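Local structure of putative NAD(P)H-flavin oxidoreductase (6WT2) at residues 104-109 / 115-120; 144-149 / 195-200. The protein probably reduces nitro compounds with NAD(P)H through a bound FMN, as a member of the nitroreductase family that includes the NfsB-type chloramphenicol reductases. All coordinates share one frame; numbering follows the deposited sequence.

Contact 1 of 2, residues 104-109 / 115-120. With NIO (nicotinic acid), chain E; FMN (flavin mononucleotide), chain K.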
# COMPACT_ATOMS: atom_id res chain seq x y z
N GLU A 104 14.90 -17.39 -2.17
CA GLU A 104 15.26 -17.04 -0.80
C GLU A 104 14.03 -16.73 0.04
O GLU A 104 13.94 -17.15 1.20
CB GLU A 104 16.24 -15.85 -0.81
CG GLU A 104 16.74 -15.40 0.57
CD GLU A 104 17.84 -16.29 1.16
OE1 GLU A 104 18.10 -17.41 0.64
OE2 GLU A 104 18.47 -15.86 2.15
N SER A 105 13.05 -16.01 -0.54
CA SER A 105 11.85 -15.69 0.23
C SER A 105 11.04 -16.94 0.53
O SER A 105 10.45 -17.04 1.61
CB SER A 105 11.00 -14.65 -0.51
OG SER A 105 10.39 -15.20 -1.67
N LEU A 106 11.06 -17.92 -0.38
CA LEU A 106 10.35 -19.17 -0.15
C LEU A 106 10.97 -19.97 0.98
O LEU A 106 10.25 -20.56 1.80
CB LEU A 106 10.36 -20.00 -1.43
CG LEU A 106 9.75 -21.40 -1.26
CD1 LEU A 106 8.33 -21.27 -0.76
CD2 LEU A 106 9.77 -22.17 -2.57
N LYS A 107 12.30 -20.05 1.04
CA LYS A 107 12.92 -20.73 2.16
C LYS A 107 12.63 -20.00 3.47
O LYS A 107 12.49 -20.64 4.51
CB LYS A 107 14.43 -20.85 1.92
CG LYS A 107 14.74 -21.63 0.65
CD LYS A 107 16.18 -22.07 0.58
CE LYS A 107 17.10 -20.98 0.11
NZ LYS A 107 18.43 -21.58 -0.34
N ARG A 108 12.52 -18.67 3.42
CA ARG A 108 12.22 -17.90 4.62
C ARG A 108 10.79 -18.14 5.11
O ARG A 108 10.52 -17.92 6.30
CB ARG A 108 12.45 -16.41 4.36
CG ARG A 108 12.64 -15.55 5.60
CD ARG A 108 13.20 -14.16 5.25
NE ARG A 108 12.36 -13.50 4.26
CZ ARG A 108 12.75 -13.19 3.03
NH1 ARG A 108 13.99 -13.46 2.63
NH2 ARG A 108 11.89 -12.59 2.21
N ARG A 109 9.89 -18.59 4.23
CA ARG A 109 8.57 -19.07 4.65
C ARG A 109 8.63 -20.44 5.31
O ARG A 109 7.59 -20.94 5.75
CB ARG A 109 7.61 -19.15 3.46
CG ARG A 109 7.44 -17.86 2.72
CD ARG A 109 6.30 -17.96 1.72
NE ARG A 109 5.00 -17.99 2.38
CZ ARG A 109 3.83 -17.96 1.74
NH1 ARG A 109 3.79 -17.93 0.42
NH2 ARG A 109 2.70 -17.98 2.44
N ASP A 115 11.31 -31.34 -2.77
CA ASP A 115 10.03 -31.62 -3.40
C ASP A 115 8.98 -30.60 -2.99
O ASP A 115 8.19 -30.15 -3.82
CB ASP A 115 9.58 -33.04 -3.07
CG ASP A 115 10.60 -34.08 -3.48
OD1 ASP A 115 11.30 -33.86 -4.49
OD2 ASP A 115 10.72 -35.12 -2.79
N ALA A 116 8.97 -30.21 -1.71
CA ALA A 116 8.03 -29.18 -1.26
C ALA A 116 8.29 -27.85 -1.96
O ALA A 116 7.35 -27.19 -2.42
CB ALA A 116 8.10 -29.02 0.26
N MSE A 117 9.55 -27.45 -2.06
CA MSE A 117 9.92 -26.21 -2.74
C MSE A 117 9.50 -26.23 -4.19
O MSE A 117 8.94 -25.25 -4.71
CB MSE A 117 11.42 -25.96 -2.68
CG MSE A 117 11.90 -25.47 -1.33
SE MSE A 117 13.78 -24.95 -1.41
CE MSE A 117 14.53 -26.56 -2.18
N ALA A 118 9.78 -27.35 -4.85
CA ALA A 118 9.39 -27.50 -6.25
C ALA A 118 7.89 -27.29 -6.43
O ALA A 118 7.46 -26.63 -7.39
CB ALA A 118 9.81 -28.88 -6.77
N LYS A 119 7.08 -27.82 -5.51
CA LYS A 119 5.63 -27.72 -5.65
C LYS A 119 5.13 -26.31 -5.39
O LYS A 119 4.16 -25.85 -6.02
CB LYS A 119 4.96 -28.71 -4.69
CG LYS A 119 3.49 -28.97 -4.97
CD LYS A 119 3.01 -30.24 -4.27
CE LYS A 119 2.94 -30.07 -2.75
NZ LYS A 119 1.81 -29.19 -2.33
N SER A 120 5.76 -25.60 -4.45
CA SER A 120 5.44 -24.20 -4.21
C SER A 120 5.76 -23.34 -5.43
O SER A 120 4.96 -22.49 -5.83
CB SER A 120 6.20 -23.68 -2.99
OG SER A 120 5.71 -24.25 -1.79
N NIO E . -1.39 -17.40 -3.41
C1 NIO E . -0.73 -17.36 -2.24
C2 NIO E . -0.05 -16.22 -1.85
C3 NIO E . -0.03 -15.11 -2.68
C4 NIO E . -0.70 -15.18 -3.89
C5 NIO E . -1.38 -16.34 -4.23
C6 NIO E . 0.69 -16.19 -0.54
O1 NIO E . 1.15 -15.10 -0.14
O2 NIO E . 0.84 -17.26 0.11
N1 FMN K . -2.04 -15.29 1.58
C2 FMN K . -2.85 -16.27 1.11
O2 FMN K . -2.98 -17.31 1.79
N3 FMN K . -3.41 -16.24 -0.12
C4 FMN K . -3.28 -15.17 -0.93
O4 FMN K . -3.88 -15.09 -2.02
C4A FMN K . -2.46 -14.04 -0.46
N5 FMN K . -2.16 -13.02 -1.28
C5A FMN K . -1.51 -11.95 -0.79
C6 FMN K . -1.54 -10.76 -1.51
C7 FMN K . -0.83 -9.67 -1.02
C7M FMN K . -0.85 -8.38 -1.79
C8 FMN K . -0.26 -9.72 0.35
C8M FMN K . 0.41 -8.51 0.96
C9 FMN K . -0.24 -10.90 1.07
C9A FMN K . -0.93 -11.98 0.58
N10 FMN K . -1.00 -13.16 1.35
C10 FMN K . -1.77 -14.21 0.84
C1' FMN K . -0.42 -13.23 2.70
C2' FMN K . 1.11 -13.42 2.63
O2' FMN K . 1.42 -14.78 2.32
C3' FMN K . 1.68 -13.07 3.99
O3' FMN K . 1.49 -11.67 4.20
C4' FMN K . 3.18 -13.38 4.11
O4' FMN K . 3.35 -14.78 3.86
C5' FMN K . 3.68 -13.02 5.50
O5' FMN K . 2.82 -13.60 6.48
P FMN K . 2.17 -12.66 7.61
O1P FMN K . 3.35 -11.99 8.26
O2P FMN K . 1.38 -13.60 8.48
O3P FMN K . 1.30 -11.73 6.79
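L106 reaches across from helix 100-108 and lays both methyls against helix 114-131. Its CG stands anti to the backbone N (chi1 175°), which swings the fork across the gap: CD2 lies 3.8 Å from the backbone O of M117 and 4.1 Å from M117 CG, while CD1 and CD2 straddle S120 CB, each 3.9 Å from it. V111, L121 and Y124 pack round the same leucine. Nearer the surface, M117, a selenomethionine, runs obliquely over the base of K107, with SE 4.0 Å from K107 CG. No hydrogen bond joins 104-109 to 115-120; the axes of these helix segments stay 11.1 Å apart at 119°. R109, just past the first helix, takes another direction. Its chain bends at chi3 (72°) and presents the edge of the guanidinium to nicotinic acid, where NH1 and NH2 bond to the one carboxylate oxygen O2 at 3.0 and 3.1 Å. FMN O4' sits over one guanidinium face, and Y124 OH is a further partner of NH1. R109, at the end of this helix-loop-helix pairing, thus joins the FMN and nicotinic acid pocket of this nitroreductase, a site completed by residues of the second subunit.

Contact 2 of 2, residues 144-149 / 195-200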
# COMPACT_ATOMS: atom_id res chain seq x y z
N TRP A 144 4.03 -5.12 -9.89
CA TRP A 144 3.60 -6.03 -8.83
C TRP A 144 4.39 -5.81 -7.54
O TRP A 144 3.81 -5.67 -6.46
CB TRP A 144 3.75 -7.48 -9.31
CG TRP A 144 3.36 -8.52 -8.29
CD1 TRP A 144 2.16 -8.63 -7.64
CD2 TRP A 144 4.18 -9.59 -7.82
NE1 TRP A 144 2.19 -9.72 -6.78
CE2 TRP A 144 3.42 -10.32 -6.87
CE3 TRP A 144 5.49 -10.01 -8.09
CZ2 TRP A 144 3.92 -11.43 -6.21
CZ3 TRP A 144 5.99 -11.11 -7.42
CH2 TRP A 144 5.20 -11.82 -6.50
N CYS A 145 5.72 -5.73 -7.65
CA CYS A 145 6.52 -5.49 -6.44
C CYS A 145 6.26 -4.10 -5.88
O CYS A 145 6.17 -3.93 -4.66
CB CYS A 145 8.00 -5.72 -6.74
SG CYS A 145 8.32 -7.48 -7.10
N CYS A 146 6.16 -3.09 -6.75
CA CYS A 146 5.83 -1.73 -6.30
C CYS A 146 4.56 -1.68 -5.45
O CYS A 146 4.50 -0.95 -4.45
CB CYS A 146 5.70 -0.78 -7.50
SG CYS A 146 7.29 -0.37 -8.29
N ARG A 147 3.53 -2.44 -5.84
CA ARG A 147 2.31 -2.46 -5.04
C ARG A 147 2.59 -2.88 -3.60
O ARG A 147 2.09 -2.26 -2.65
CB ARG A 147 1.26 -3.39 -5.65
CG ARG A 147 0.74 -3.00 -7.03
CD ARG A 147 -0.11 -4.13 -7.56
NE ARG A 147 -0.69 -3.86 -8.87
CZ ARG A 147 -1.86 -4.37 -9.27
NH1 ARG A 147 -2.54 -5.17 -8.46
NH2 ARG A 147 -2.34 -4.08 -10.47
N GLN A 148 3.41 -3.93 -3.43
CA GLN A 148 3.75 -4.37 -2.08
C GLN A 148 4.41 -3.25 -1.28
O GLN A 148 4.12 -3.08 -0.09
CB GLN A 148 4.66 -5.61 -2.13
CG GLN A 148 4.31 -6.67 -3.21
CD GLN A 148 2.87 -7.19 -3.11
OE1 GLN A 148 2.38 -7.50 -2.02
NE2 GLN A 148 2.21 -7.29 -4.26
N THR A 149 5.28 -2.46 -1.92
CA THR A 149 5.99 -1.42 -1.18
C THR A 149 5.05 -0.34 -0.66
O THR A 149 5.39 0.35 0.31
CB THR A 149 7.07 -0.77 -2.04
OG1 THR A 149 6.48 0.06 -3.05
CG2 THR A 149 7.96 -1.83 -2.69
N GLY A 195 14.33 -0.94 -8.53
CA GLY A 195 13.87 0.29 -9.13
C GLY A 195 13.14 1.15 -8.11
O GLY A 195 12.59 0.65 -7.13
N VAL A 196 13.13 2.46 -8.37
CA VAL A 196 12.48 3.38 -7.44
C VAL A 196 10.97 3.25 -7.54
O VAL A 196 10.39 3.21 -8.64
CB VAL A 196 12.95 4.82 -7.70
CG1 VAL A 196 12.06 5.79 -6.95
CG2 VAL A 196 14.44 4.96 -7.28
N SER A 197 10.32 3.17 -6.39
CA SER A 197 8.89 2.92 -6.26
C SER A 197 8.11 4.15 -5.80
O SER A 197 7.13 4.55 -6.45
CB SER A 197 8.66 1.78 -5.26
OG SER A 197 7.27 1.59 -5.06
N VAL A 198 8.53 4.75 -4.69
CA VAL A 198 7.82 5.84 -4.01
C VAL A 198 8.77 6.36 -2.93
O VAL A 198 9.77 5.72 -2.61
CB VAL A 198 6.49 5.34 -3.41
CG1 VAL A 198 6.77 4.34 -2.28
CG2 VAL A 198 5.56 6.50 -2.97
N ALA A 199 8.49 7.55 -2.38
CA ALA A 199 9.29 8.11 -1.30
C ALA A 199 8.37 8.58 -0.18
O ALA A 199 7.15 8.68 -0.35
CB ALA A 199 10.18 9.26 -1.80
N ALA A 200 8.96 8.86 0.97
CA ALA A 200 8.24 9.44 2.10
C ALA A 200 9.19 10.30 2.92
O ALA A 200 10.35 9.94 3.10
CB ALA A 200 7.65 8.36 3.00
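C146 and T149, one turn apart on helix 138-162, meet S197 of strand 194-203, which packs against the helix at 20° with 8.3 Å between the short axes. The segment starts at G195, paired through its backbone with A91 of the neighbouring strand 85-92. V196 points away from the helix and packs on L90. S197 turns to the helix, its OG anti to the backbone N (chi1 176°), and gives a short hydrogen bond of 2.6 Å from OG to T149 OG1. T149 OG1 in turn donates to the O of C146, also at 2.6 Å and from a little off the carbonyl plane, so the buried hydroxyls form a chain of hydrogen bonds ending on a helix carbonyl. C146 flanks the serine, with CB 3.7 Å and SG 3.8 Å from S197 OG. S197 and V198 both hydrogen-bond through the backbone to F89 on the antiparallel strand: a classic beta bulge, with S197 in a helix-like conformation (psi -54°). The bulge breaks the alternation of the strand, and V198 therefore also points to the helix, its CG1 4.4 Å from T149 OG1 and its side chain against Y150 and L153. Here the central sheet of the nitroreductase fold is covered by its long helix, which also faces the second subunit through a salt bridge from R147 to D143 of that subunit. A199 then pairs with V170 on the edge strand 166-170, and A200 pairs with V87 while its methyl touches L153.

The two contacts stand in series along the chain, their centres 24 Å apart and their nearest atoms about 8 Å apart without touching, joined by consecutive helices 114-131 and 138-162. They share a flavin site at the dimer interface: R109 of contact 1 lies beside the FMN ribityl chain, whereas Q148 of contact 2 sits at the dimethylbenzene end of the isoalloxazine, its OE1 3.4 Å from FMN C7M. Q148 NE2 and W144 NE1 both bond to E171 of the second subunit, and W144 packs on F127 of the nicotinic acid pocket. V198, at the sheet side of contact 2, lies about 4 Å from the second FMN, so 144-149 / 195-200 spans the space between the paired sites.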